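Local coordinates for protein prolyl endopeptidase (Myxococcus xanthus, PDB 2BKL) that probably hydrolyses peptide bonds on the carboxyl side of proline, and more slowly of alanine, in oligopeptides as a serine peptidase of the S9A family, at residues P173-T176 / G181-Y184; T203-T208 / S214-V219; W126-S129 / K134-F137. All coordinates share one frame; numbering follows the deposited sequence.

Contact 1. Residues P173-T176 / G181-Y184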
ATOM      1  N   PRO A 173     -16.676   3.874  -6.905  1.00  8.53           N
ATOM      2  CA  PRO A 173     -18.089   4.205  -7.089  1.00  9.17           C
ATOM      3  C   PRO A 173     -18.964   3.851  -5.887  1.00  9.44           C
ATOM      4  O   PRO A 173     -18.887   2.741  -5.317  1.00  9.21           O
ATOM      5  CB  PRO A 173     -18.491   3.383  -8.318  1.00  9.14           C
ATOM      6  CG  PRO A 173     -17.183   3.224  -9.074  1.00 10.93           C
ATOM      7  CD  PRO A 173     -16.181   2.995  -7.986  1.00  9.84           C
ATOM      8  N   LYS A 174     -19.781   4.826  -5.491  1.00  8.52           N
ATOM      9  CA  LYS A 174     -20.807   4.656  -4.458  1.00  7.51           C
ATOM     10  C   LYS A 174     -22.174   4.672  -5.131  1.00  7.62           C
ATOM     11  O   LYS A 174     -22.700   5.732  -5.436  1.00  6.76           O
ATOM     12  CB  LYS A 174     -20.765   5.780  -3.427  1.00  9.29           C
ATOM     13  CG  LYS A 174     -19.874   5.599  -2.196  1.00 12.83           C
ATOM     14  CD  LYS A 174     -18.409   5.572  -2.506  1.00 10.45           C
ATOM     15  CE  LYS A 174     -17.878   6.871  -3.072  1.00 12.81           C
ATOM     16  NZ  LYS A 174     -16.355   6.891  -3.108  1.00 11.44           N
ATOM     17  N   TRP A 175     -22.734   3.492  -5.359  1.00  7.76           N
ATOM     18  CA  TRP A 175     -24.061   3.348  -5.940  1.00  7.59           C
ATOM     19  C   TRP A 175     -25.157   3.844  -5.008  1.00  7.19           C
ATOM     20  O   TRP A 175     -25.126   3.575  -3.802  1.00  7.83           O
ATOM     21  CB  TRP A 175     -24.330   1.906  -6.272  1.00  8.03           C
ATOM     22  CG  TRP A 175     -23.541   1.319  -7.365  1.00  5.86           C
ATOM     23  CD1 TRP A 175     -22.393   0.596  -7.265  1.00  6.19           C
ATOM     24  CD2 TRP A 175     -23.903   1.315  -8.751  1.00  6.33           C
ATOM     25  NE1 TRP A 175     -22.000   0.178  -8.510  1.00  7.81           N
ATOM     26  CE2 TRP A 175     -22.921   0.592  -9.437  1.00  7.21           C
ATOM     27  CE3 TRP A 175     -24.970   1.858  -9.484  1.00  7.92           C
ATOM     28  CZ2 TRP A 175     -22.964   0.398 -10.824  1.00  7.27           C
ATOM     29  CZ3 TRP A 175     -25.014   1.669 -10.841  1.00  7.46           C
ATOM     30  CH2 TRP A 175     -24.020   0.932 -11.498  1.00  8.84           C
ATOM     31  N   THR A 176     -26.112   4.580  -5.546  1.00  7.18           N
ATOM     32  CA  THR A 176     -27.311   4.899  -4.773  1.00  8.12           C
ATOM     33  C   THR A 176     -28.204   3.673  -4.627  1.00  7.94           C
ATOM     34  O   THR A 176     -28.112   2.757  -5.422  1.00  7.93           O
ATOM     35  CB  THR A 176     -28.080   6.070  -5.391  1.00  9.76           C
ATOM     36  OG1 THR A 176     -28.112   5.953  -6.815  1.00  8.06           O
ATOM     37  CG2 THR A 176     -27.327   7.385  -5.131  1.00  9.04           C
ATOM     38  N   GLY A 181     -27.363   4.969 -10.568  1.00  7.41           N
ATOM     39  CA  GLY A 181     -26.131   5.697 -10.819  1.00  8.51           C
ATOM     40  C   GLY A 181     -25.265   5.685  -9.574  1.00  6.73           C
ATOM     41  O   GLY A 181     -25.574   5.015  -8.555  1.00  6.93           O
ATOM     42  N   PHE A 182     -24.134   6.364  -9.637  1.00  7.20           N
ATOM     43  CA  PHE A 182     -23.179   6.327  -8.545  1.00  6.56           C
ATOM     44  C   PHE A 182     -22.436   7.660  -8.391  1.00  7.51           C
ATOM     45  O   PHE A 182     -22.233   8.414  -9.361  1.00  6.65           O
ATOM     46  CB  PHE A 182     -22.188   5.192  -8.742  1.00  7.33           C
ATOM     47  CG  PHE A 182     -21.517   5.176 -10.090  1.00  6.30           C
ATOM     48  CD1 PHE A 182     -20.404   6.005 -10.348  1.00  7.06           C
ATOM     49  CD2 PHE A 182     -21.933   4.289 -11.076  1.00  6.37           C
ATOM     50  CE1 PHE A 182     -19.785   5.962 -11.604  1.00  8.74           C
ATOM     51  CE2 PHE A 182     -21.292   4.252 -12.332  1.00  7.52           C
ATOM     52  CZ  PHE A 182     -20.229   5.070 -12.569  1.00  8.99           C
ATOM     53  N   TYR A 183     -22.076   7.965  -7.150  1.00  6.79           N
ATOM     54  CA  TYR A 183     -21.137   9.044  -6.828  1.00  7.71           C
ATOM     55  C   TYR A 183     -19.720   8.568  -7.046  1.00  7.96           C
ATOM     56  O   TYR A 183     -19.396   7.414  -6.792  1.00  7.35           O
ATOM     57  CB  TYR A 183     -21.290   9.449  -5.364  1.00  7.32           C
ATOM     58  CG  TYR A 183     -22.614  10.106  -5.033  1.00  7.30           C
ATOM     59  CD1 TYR A 183     -22.811  11.485  -5.189  1.00  7.76           C
ATOM     60  CD2 TYR A 183     -23.671   9.365  -4.514  1.00  7.45           C
ATOM     61  CE1 TYR A 183     -23.983  12.072  -4.879  1.00  9.85           C
ATOM     62  CE2 TYR A 183     -24.876   9.960  -4.231  1.00  8.39           C
ATOM     63  CZ  TYR A 183     -25.019  11.315  -4.396  1.00  9.13           C
ATOM     64  OH  TYR A 183     -26.200  11.953  -4.100  1.00  9.32           O
ATOM     65  N   TYR A 184     -18.845   9.453  -7.487  1.00  6.09           N
ATOM     66  CA  TYR A 184     -17.451   9.074  -7.705  1.00  6.63           C
ATOM     67  C   TYR A 184     -16.552  10.301  -7.740  1.00  7.51           C
ATOM     68  O   TYR A 184     -17.000  11.426  -7.945  1.00  7.85           O
ATOM     69  CB  TYR A 184     -17.279   8.249  -9.002  1.00  6.62           C
ATOM     70  CG  TYR A 184     -17.538   9.061 -10.250  1.00  7.45           C
ATOM     71  CD1 TYR A 184     -18.822   9.434 -10.639  1.00  6.96           C
ATOM     72  CD2 TYR A 184     -16.492   9.569 -10.988  1.00  7.82           C
ATOM     73  CE1 TYR A 184     -19.046  10.227 -11.769  1.00  9.08           C
ATOM     74  CE2 TYR A 184     -16.712  10.351 -12.124  1.00  8.18           C
ATOM     75  CZ  TYR A 184     -17.987  10.698 -12.497  1.00  7.48           C
ATOM     76  OH  TYR A 184     -18.204  11.486 -13.603  1.00 10.29           O
TER

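Contact 2. Residues T203-T208 / S214-V219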
ATOM      1  N   THR A 203     -12.819  16.174  -8.143  1.00  8.02           N
ATOM      2  CA  THR A 203     -14.157  16.638  -7.928  1.00  7.51           C
ATOM      3  C   THR A 203     -15.056  15.457  -7.604  1.00  7.57           C
ATOM      4  O   THR A 203     -14.822  14.353  -8.074  1.00  9.81           O
ATOM      5  CB  THR A 203     -14.614  17.333  -9.223  1.00 11.53           C
ATOM      6  OG1 THR A 203     -13.662  18.383  -9.526  1.00 15.64           O
ATOM      7  CG2 THR A 203     -15.890  18.034  -9.043  1.00 14.66           C
ATOM      8  N   ILE A 204     -16.094  15.669  -6.818  1.00  7.21           N
ATOM      9  CA  ILE A 204     -17.105  14.631  -6.664  1.00  6.57           C
ATOM     10  C   ILE A 204     -18.222  14.869  -7.658  1.00  7.01           C
ATOM     11  O   ILE A 204     -18.729  15.981  -7.721  1.00  7.74           O
ATOM     12  CB  ILE A 204     -17.677  14.582  -5.245  1.00  7.66           C
ATOM     13  CG1 ILE A 204     -16.577  14.538  -4.185  1.00  7.82           C
ATOM     14  CG2 ILE A 204     -18.662  13.406  -5.106  1.00  7.93           C
ATOM     15  CD1 ILE A 204     -15.592  13.415  -4.277  1.00  8.12           C
ATOM     16  N   ARG A 205     -18.541  13.842  -8.453  1.00  7.82           N
ATOM     17  CA  ARG A 205     -19.622  13.886  -9.435  1.00  8.50           C
ATOM     18  C   ARG A 205     -20.616  12.747  -9.208  1.00  7.64           C
ATOM     19  O   ARG A 205     -20.335  11.818  -8.473  1.00  7.68           O
ATOM     20  CB  ARG A 205     -19.069  13.840 -10.854  1.00  8.45           C
ATOM     21  CG  ARG A 205     -18.126  15.029 -11.147  1.00  9.50           C
ATOM     22  CD  ARG A 205     -18.096  15.429 -12.611  1.00 11.23           C
ATOM     23  NE  ARG A 205     -17.768  14.309 -13.481  1.00 14.01           N
ATOM     24  CZ  ARG A 205     -17.684  14.405 -14.815  1.00 15.27           C
ATOM     25  NH1 ARG A 205     -17.865  15.591 -15.404  1.00 17.83           N
ATOM     26  NH2 ARG A 205     -17.419  13.337 -15.555  1.00 15.34           N
ATOM     27  N   TYR A 206     -21.784  12.859  -9.829  1.00  6.88           N
ATOM     28  CA  TYR A 206     -22.783  11.788  -9.826  1.00  8.02           C
ATOM     29  C   TYR A 206     -23.028  11.401 -11.259  1.00  9.78           C
ATOM     30  O   TYR A 206     -23.353  12.254 -12.096  1.00  9.82           O
ATOM     31  CB  TYR A 206     -24.112  12.175  -9.174  1.00  9.26           C
ATOM     32  CG  TYR A 206     -25.065  10.994  -9.085  1.00  9.19           C
ATOM     33  CD1 TYR A 206     -24.977  10.113  -8.042  1.00  8.42           C
ATOM     34  CD2 TYR A 206     -26.017  10.743 -10.052  1.00  9.86           C
ATOM     35  CE1 TYR A 206     -25.803   9.002  -7.950  1.00  9.59           C
ATOM     36  CE2 TYR A 206     -26.856   9.638  -9.971  1.00  9.39           C
ATOM     37  CZ  TYR A 206     -26.747   8.776  -8.901  1.00 10.14           C
ATOM     38  OH  TYR A 206     -27.581   7.677  -8.840  1.00 10.78           O
ATOM     39  N   HIS A 207     -22.886  10.124 -11.556  1.00  8.22           N
ATOM     40  CA  HIS A 207     -23.145   9.618 -12.895  1.00  6.80           C
ATOM     41  C   HIS A 207     -24.466   8.851 -12.882  1.00  9.14           C
ATOM     42  O   HIS A 207     -24.626   7.878 -12.136  1.00  8.53           O
ATOM     43  CB  HIS A 207     -22.044   8.696 -13.390  1.00  7.87           C
ATOM     44  CG  HIS A 207     -22.338   8.164 -14.748  1.00  8.64           C
ATOM     45  ND1 HIS A 207     -22.574   9.003 -15.808  1.00  8.41           N
ATOM     46  CD2 HIS A 207     -22.540   6.909 -15.204  1.00  7.26           C
ATOM     47  CE1 HIS A 207     -22.872   8.284 -16.875  1.00 10.08           C
ATOM     48  NE2 HIS A 207     -22.852   7.011 -16.545  1.00  9.12           N
ATOM     49  N   THR A 208     -25.417   9.303 -13.685  1.00  9.16           N
ATOM     50  CA  THR A 208     -26.659   8.563 -13.898  1.00  9.72           C
ATOM     51  C   THR A 208     -26.445   7.559 -15.031  1.00 10.35           C
ATOM     52  O   THR A 208     -26.009   7.942 -16.128  1.00 10.26           O
ATOM     53  CB  THR A 208     -27.782   9.540 -14.253  1.00  8.49           C
ATOM     54  OG1 THR A 208     -28.071  10.418 -13.139  1.00 11.16           O
ATOM     55  CG2 THR A 208     -29.105   8.774 -14.546  1.00  9.96           C
ATOM     56  N   SER A 214     -20.638  13.868 -19.590  1.00 14.97           N
ATOM     57  CA  SER A 214     -20.561  15.340 -19.572  1.00 15.50           C
ATOM     58  C   SER A 214     -21.733  16.003 -18.817  1.00 16.54           C
ATOM     59  O   SER A 214     -21.593  17.145 -18.336  1.00 15.81           O
ATOM     60  CB  SER A 214     -20.504  15.900 -20.992  1.00 16.73           C
ATOM     61  OG  SER A 214     -21.776  15.762 -21.592  1.00 14.42           O
ATOM     62  N   LYS A 215     -22.860  15.292 -18.697  1.00 14.92           N
ATOM     63  CA  LYS A 215     -24.021  15.760 -17.937  1.00 15.08           C
ATOM     64  C   LYS A 215     -23.966  15.410 -16.448  1.00 13.34           C
ATOM     65  O   LYS A 215     -24.850  15.805 -15.688  1.00 15.20           O
ATOM     66  CB  LYS A 215     -25.326  15.206 -18.533  1.00 14.38           C
ATOM     67  CG  LYS A 215     -25.540  15.511 -20.011  1.00 15.07           C
ATOM     68  CD  LYS A 215     -26.805  14.853 -20.539  1.00 15.04           C
ATOM     69  CE  LYS A 215     -27.116  15.279 -21.963  1.00 15.77           C
ATOM     70  NZ  LYS A 215     -28.444  14.759 -22.395  1.00 16.25           N
ATOM     71  N   ASP A 216     -22.924  14.695 -16.020  1.00 14.04           N
ATOM     72  CA  ASP A 216     -22.802  14.315 -14.613  1.00 13.15           C
ATOM     73  C   ASP A 216     -22.854  15.549 -13.734  1.00 15.14           C
ATOM     74  O   ASP A 216     -22.226  16.560 -14.066  1.00 18.90           O
ATOM     75  CB  ASP A 216     -21.475  13.586 -14.358  1.00 13.01           C
ATOM     76  CG  ASP A 216     -21.472  12.158 -14.867  1.00 11.15           C
ATOM     77  OD1 ASP A 216     -22.471  11.709 -15.501  1.00 12.49           O
ATOM     78  OD2 ASP A 216     -20.504  11.377 -14.651  1.00 10.18           O
ATOM     79  N   THR A 217     -23.587  15.488 -12.621  1.00 13.95           N
ATOM     80  CA  THR A 217     -23.665  16.638 -11.724  1.00 16.52           C
ATOM     81  C   THR A 217     -22.387  16.761 -10.916  1.00 13.68           C
ATOM     82  O   THR A 217     -21.776  15.758 -10.513  1.00 12.04           O
ATOM     83  CB  THR A 217     -24.894  16.620 -10.775  1.00 19.72           C
ATOM     84  OG1 THR A 217     -24.831  15.507  -9.902  1.00 25.30           O
ATOM     85  CG2 THR A 217     -26.171  16.403 -11.545  1.00 23.35           C
ATOM     86  N   VAL A 218     -21.985  18.002 -10.696  1.00 14.27           N
ATOM     87  CA  VAL A 218     -20.913  18.333  -9.788  1.00 11.99           C
ATOM     88  C   VAL A 218     -21.487  18.394  -8.384  1.00 11.70           C
ATOM     89  O   VAL A 218     -22.289  19.275  -8.050  1.00 15.23           O
ATOM     90  CB  VAL A 218     -20.238  19.675 -10.154  1.00 13.43           C
ATOM     91  CG1 VAL A 218     -19.095  19.950  -9.229  1.00 15.97           C
ATOM     92  CG2 VAL A 218     -19.776  19.651 -11.641  1.00 17.73           C
ATOM     93  N   VAL A 219     -21.116  17.397  -7.588  1.00  8.76           N
ATOM     94  CA  VAL A 219     -21.569  17.243  -6.226  1.00  9.23           C
ATOM     95  C   VAL A 219     -20.751  18.074  -5.243  1.00  8.86           C
ATOM     96  O   VAL A 219     -21.285  18.656  -4.311  1.00 11.55           O
ATOM     97  CB  VAL A 219     -21.549  15.751  -5.867  1.00  9.22           C
ATOM     98  CG1 VAL A 219     -21.807  15.509  -4.398  1.00  9.95           C
ATOM     99  CG2 VAL A 219     -22.532  15.023  -6.740  1.00 10.68           C
TER
HETATM  100  O   HOH W   1     -25.057  11.727 -15.534  1.00 20.55           O

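Contact 3. Residues W126-S129 / K134-F137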
ATOM      1  N   TRP A 126     -13.720  -2.318  -8.274  1.00  6.38           N
ATOM      2  CA  TRP A 126     -15.024  -2.657  -8.781  1.00  6.77           C
ATOM      3  C   TRP A 126     -16.069  -2.508  -7.681  1.00  8.04           C
ATOM      4  O   TRP A 126     -15.771  -2.720  -6.501  1.00 10.58           O
ATOM      5  CB  TRP A 126     -15.046  -4.056  -9.416  1.00  7.80           C
ATOM      6  CG  TRP A 126     -14.511  -5.144  -8.547  1.00  8.36           C
ATOM      7  CD1 TRP A 126     -13.200  -5.541  -8.445  1.00  9.16           C
ATOM      8  CD2 TRP A 126     -15.262  -6.031  -7.700  1.00  8.53           C
ATOM      9  NE1 TRP A 126     -13.092  -6.588  -7.565  1.00 10.73           N
ATOM     10  CE2 TRP A 126     -14.338  -6.910  -7.096  1.00  9.19           C
ATOM     11  CE3 TRP A 126     -16.616  -6.174  -7.391  1.00  8.50           C
ATOM     12  CZ2 TRP A 126     -14.730  -7.910  -6.193  1.00  9.76           C
ATOM     13  CZ3 TRP A 126     -16.990  -7.160  -6.479  1.00  9.60           C
ATOM     14  CH2 TRP A 126     -16.052  -8.009  -5.905  1.00  9.91           C
ATOM     15  N   ALA A 127     -17.299  -2.152  -8.051  1.00  5.98           N
ATOM     16  CA  ALA A 127     -18.381  -1.890  -7.116  1.00  6.32           C
ATOM     17  C   ALA A 127     -19.653  -2.398  -7.748  1.00  6.96           C
ATOM     18  O   ALA A 127     -20.027  -1.966  -8.848  1.00  6.92           O
ATOM     19  CB  ALA A 127     -18.503  -0.395  -6.806  1.00  7.93           C
ATOM     20  N   VAL A 128     -20.330  -3.311  -7.072  1.00  6.94           N
ATOM     21  CA  VAL A 128     -21.557  -3.900  -7.556  1.00  7.55           C
ATOM     22  C   VAL A 128     -22.737  -3.036  -7.129  1.00  7.65           C
ATOM     23  O   VAL A 128     -22.823  -2.577  -5.974  1.00  8.18           O
ATOM     24  CB  VAL A 128     -21.739  -5.323  -6.985  1.00  8.07           C
ATOM     25  CG1 VAL A 128     -22.928  -6.027  -7.659  1.00  8.98           C
ATOM     26  CG2 VAL A 128     -20.455  -6.126  -7.134  1.00 10.54           C
ATOM     27  N   SER A 129     -23.701  -2.844  -8.012  1.00  6.98           N
ATOM     28  CA  SER A 129     -24.924  -2.112  -7.685  1.00  6.96           C
ATOM     29  C   SER A 129     -25.742  -2.917  -6.665  1.00  6.91           C
ATOM     30  O   SER A 129     -25.600  -4.126  -6.530  1.00  7.26           O
ATOM     31  CB  SER A 129     -25.728  -1.823  -8.951  1.00  6.99           C
ATOM     32  OG  SER A 129     -26.200  -3.025  -9.540  1.00  8.08           O
ATOM     33  N   LYS A 134     -25.555  -4.627 -12.058  1.00  6.48           N
ATOM     34  CA  LYS A 134     -24.514  -3.844 -12.725  1.00  6.51           C
ATOM     35  C   LYS A 134     -23.242  -3.863 -11.888  1.00  7.16           C
ATOM     36  O   LYS A 134     -23.288  -3.937 -10.650  1.00  7.53           O
ATOM     37  CB  LYS A 134     -24.930  -2.362 -12.887  1.00  8.55           C
ATOM     38  CG  LYS A 134     -26.254  -2.108 -13.569  1.00  9.29           C
ATOM     39  CD  LYS A 134     -26.279  -2.502 -15.032  1.00  9.80           C
ATOM     40  CE  LYS A 134     -27.599  -2.083 -15.683  1.00 10.75           C
ATOM     41  NZ  LYS A 134     -27.636  -2.481 -17.098  1.00 12.55           N
ATOM     42  N   VAL A 135     -22.088  -3.791 -12.546  1.00  6.61           N
ATOM     43  CA  VAL A 135     -20.818  -3.598 -11.844  1.00  6.13           C
ATOM     44  C   VAL A 135     -20.117  -2.442 -12.508  1.00  6.37           C
ATOM     45  O   VAL A 135     -19.909  -2.460 -13.739  1.00  7.39           O
ATOM     46  CB  VAL A 135     -19.928  -4.869 -11.834  1.00  6.32           C
ATOM     47  CG1 VAL A 135     -18.592  -4.623 -11.131  1.00  8.46           C
ATOM     48  CG2 VAL A 135     -20.671  -6.008 -11.156  1.00  7.31           C
ATOM     49  N   ALA A 136     -19.737  -1.450 -11.723  1.00  6.35           N
ATOM     50  CA  ALA A 136     -18.880  -0.362 -12.165  1.00  7.20           C
ATOM     51  C   ALA A 136     -17.449  -0.731 -11.805  1.00  7.32           C
ATOM     52  O   ALA A 136     -17.185  -1.187 -10.698  1.00  8.62           O
ATOM     53  CB  ALA A 136     -19.293   0.921 -11.477  1.00  6.82           C
ATOM     54  N   PHE A 137     -16.518  -0.553 -12.727  1.00  6.29           N
ATOM     55  CA  PHE A 137     -15.168  -1.049 -12.548  1.00  5.65           C
ATOM     56  C   PHE A 137     -14.169  -0.209 -13.304  1.00  7.71           C
ATOM     57  O   PHE A 137     -14.515   0.446 -14.286  1.00  7.16           O
ATOM     58  CB  PHE A 137     -15.048  -2.511 -12.956  1.00  6.85           C
ATOM     59  CG  PHE A 137     -15.222  -2.750 -14.413  1.00  5.64           C
ATOM     60  CD1 PHE A 137     -16.488  -2.913 -14.935  1.00  7.58           C
ATOM     61  CD2 PHE A 137     -14.140  -2.844 -15.266  1.00  7.09           C
ATOM     62  CE1 PHE A 137     -16.687  -3.127 -16.271  1.00  6.11           C
ATOM     63  CE2 PHE A 137     -14.338  -3.082 -16.602  1.00  7.33           C
ATOM     64  CZ  PHE A 137     -15.632  -3.209 -17.103  1.00  8.79           C
TER

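Contact 1. Residues P173-T176 / G181-Y184
The indole of Trp175 turns one face to Phe182, whose CD2 edge lies over the rim of the six-membered ring in a T-shaped pair, the centroids 5.2 Å apart and the planes at 72°. Phe182 has two partners: its edge meets Trp175, and CB of Pro173 lies over one of its faces in a CH-pi contact, 4.2 Å from the ring centroid. Phe182 reaches both because its CG lies between backbone N and carbonyl carbon (chi1 52°), which folds the ring back over the neighbouring strand. The constrained ring of Pro173 thus lies beside the face that Trp175 and Phe182 share. Beside Tyr183, which points to the opposite face with Lys174, CG2 of Thr176 comes to 3.7 Å from Tyr183 CE2, the two side chains crossing at about a right angle; Tyr206 makes an edge-to-face pair with the Tyr183 ring. The backbones are tied by hydrogen bonds from Lys174 N to Tyr183 O (2.9 Å), from Tyr183 N to Lys174 O and from Thr176 N to Gly181 O (3.1 Å). With an alanine in place of Trp175, the edge of Phe182 would probably lose its aromatic face and Ala127 O its indole donor. Lys174 directs its amino group to Thr172 O and Glu185. The arrangement is an antiparallel beta hairpin, the first two strands of a four-stranded sheet in the beta-propeller domain.

Contact 2. Residues T203-T208 / S214-V219
With CG of His207 anti to the backbone N (chi1 179°) and CG of Asp216 anti to its carbonyl carbon (chi1 -75°), imidazole and carboxylate are swung into each other. ND1 donates to the syn lone pair of Asp216 OD1 at 2.7 Å, nearly straight and in the ring plane, although the carboxylate plane is turned 53° from the ring; His207 NE2 is hydrogen-bonded to Asp163, a second carboxylate. Asp216 OD1 also accepts from a water that takes the N-H of Thr208. Asp216 CB lies over the centre of the Arg205 guanidinium. The long salt bridge from Arg205 NH2 to Asp216 OD2 (3.8 Å) is one of charge alone, because OD2 lies well out of the guanidinium plane. An aspartate suits this buried place: the nearby Arg205 charge and the N-H of His207 would probably favour its ionised form. Farther along, Ile204 CG2 packs on Val219 CB at 3.8 Å, beside the hydrogen bond from Val219 N to Ile204 O (2.8 Å). Tyr206 N binds Thr217 O; the return bond is weak. Strand 203-208 is flanked by outer strand 217-220 and by strand 181-186, where Tyr184 OH bonds Asp216 and Arg205; Ile204 also touches strand 229-234 of the next sheet.

Contact 3. Residues W126-S129 / K134-F137
Val128 and Val135 meet methyl to methyl, CG2 to CG2 at 4.0 Å, their branched side chains set at a slant to each other on one face of the hairpin. The other methyl of Val135, CG1, is anti to the backbone N (chi1 178°), which carries it toward Trp126, where it lies 4.0 Å from CB. Val135 therefore bridges two residues of the opposing strand, a task suited to a beta-branched residue. The side chains of Trp126 and Phe137 touch at their CB atoms, 3.9 Å apart, and their rings lead away: the indole reaches Phe83 and Val85 of strand 81-87, the phenyl ring Trp159, edge-to-face. On the reverse face Ala127 and Ala136 are paired, and their small methyls leave room for Pro173 and Trp175 to approach. These two alanines exchange backbone hydrogen bonds, Ala127 N to Ala136 O at 2.8 Å and Ala136 N to Ala127 O at 2.9 Å. At the turn, Ser129 grips Lys134 twice. Its N donates to Lys134 O (2.9 Å), and its OG, lying between backbone N and carbonyl carbon, accepts from Lys134 N at 3.1 Å; the same hydroxyl also bonds Asp131. The chemistry is thus divided: apolar groups line both faces, while backbone amides and the serine hydroxyl hold the turn, and the amino group of Lys134 finds its partner beyond it, in Asp153.

How the contacts relate
The three contacts are hairpins of one beta-propeller domain, met along the chain in the order contact 3, contact 1, contact 2. Contacts 1 and 2 belong to a single four-stranded sheet, with strands 181-186 and 203-208 side by side; their centres are 10 Å apart, and Thr176 OG1 lies 2.7 Å from Tyr206 OH, a probable hydrogen bond. Contact 3 belongs to the preceding sheet, its centre 9 Å from that of contact 1, and Trp175 NE1 crosses to Ala127 O at 2.9 Å, probably a hydrogen bond. Contact 1 thus mediates between contacts 2 and 3, whose centres are about 17 Å and nearest atoms about 8 Å apart. The Trp126 side chain is about 14 Å from the bound benzyloxycarbonyl-alanyl-proline, outside its pocket.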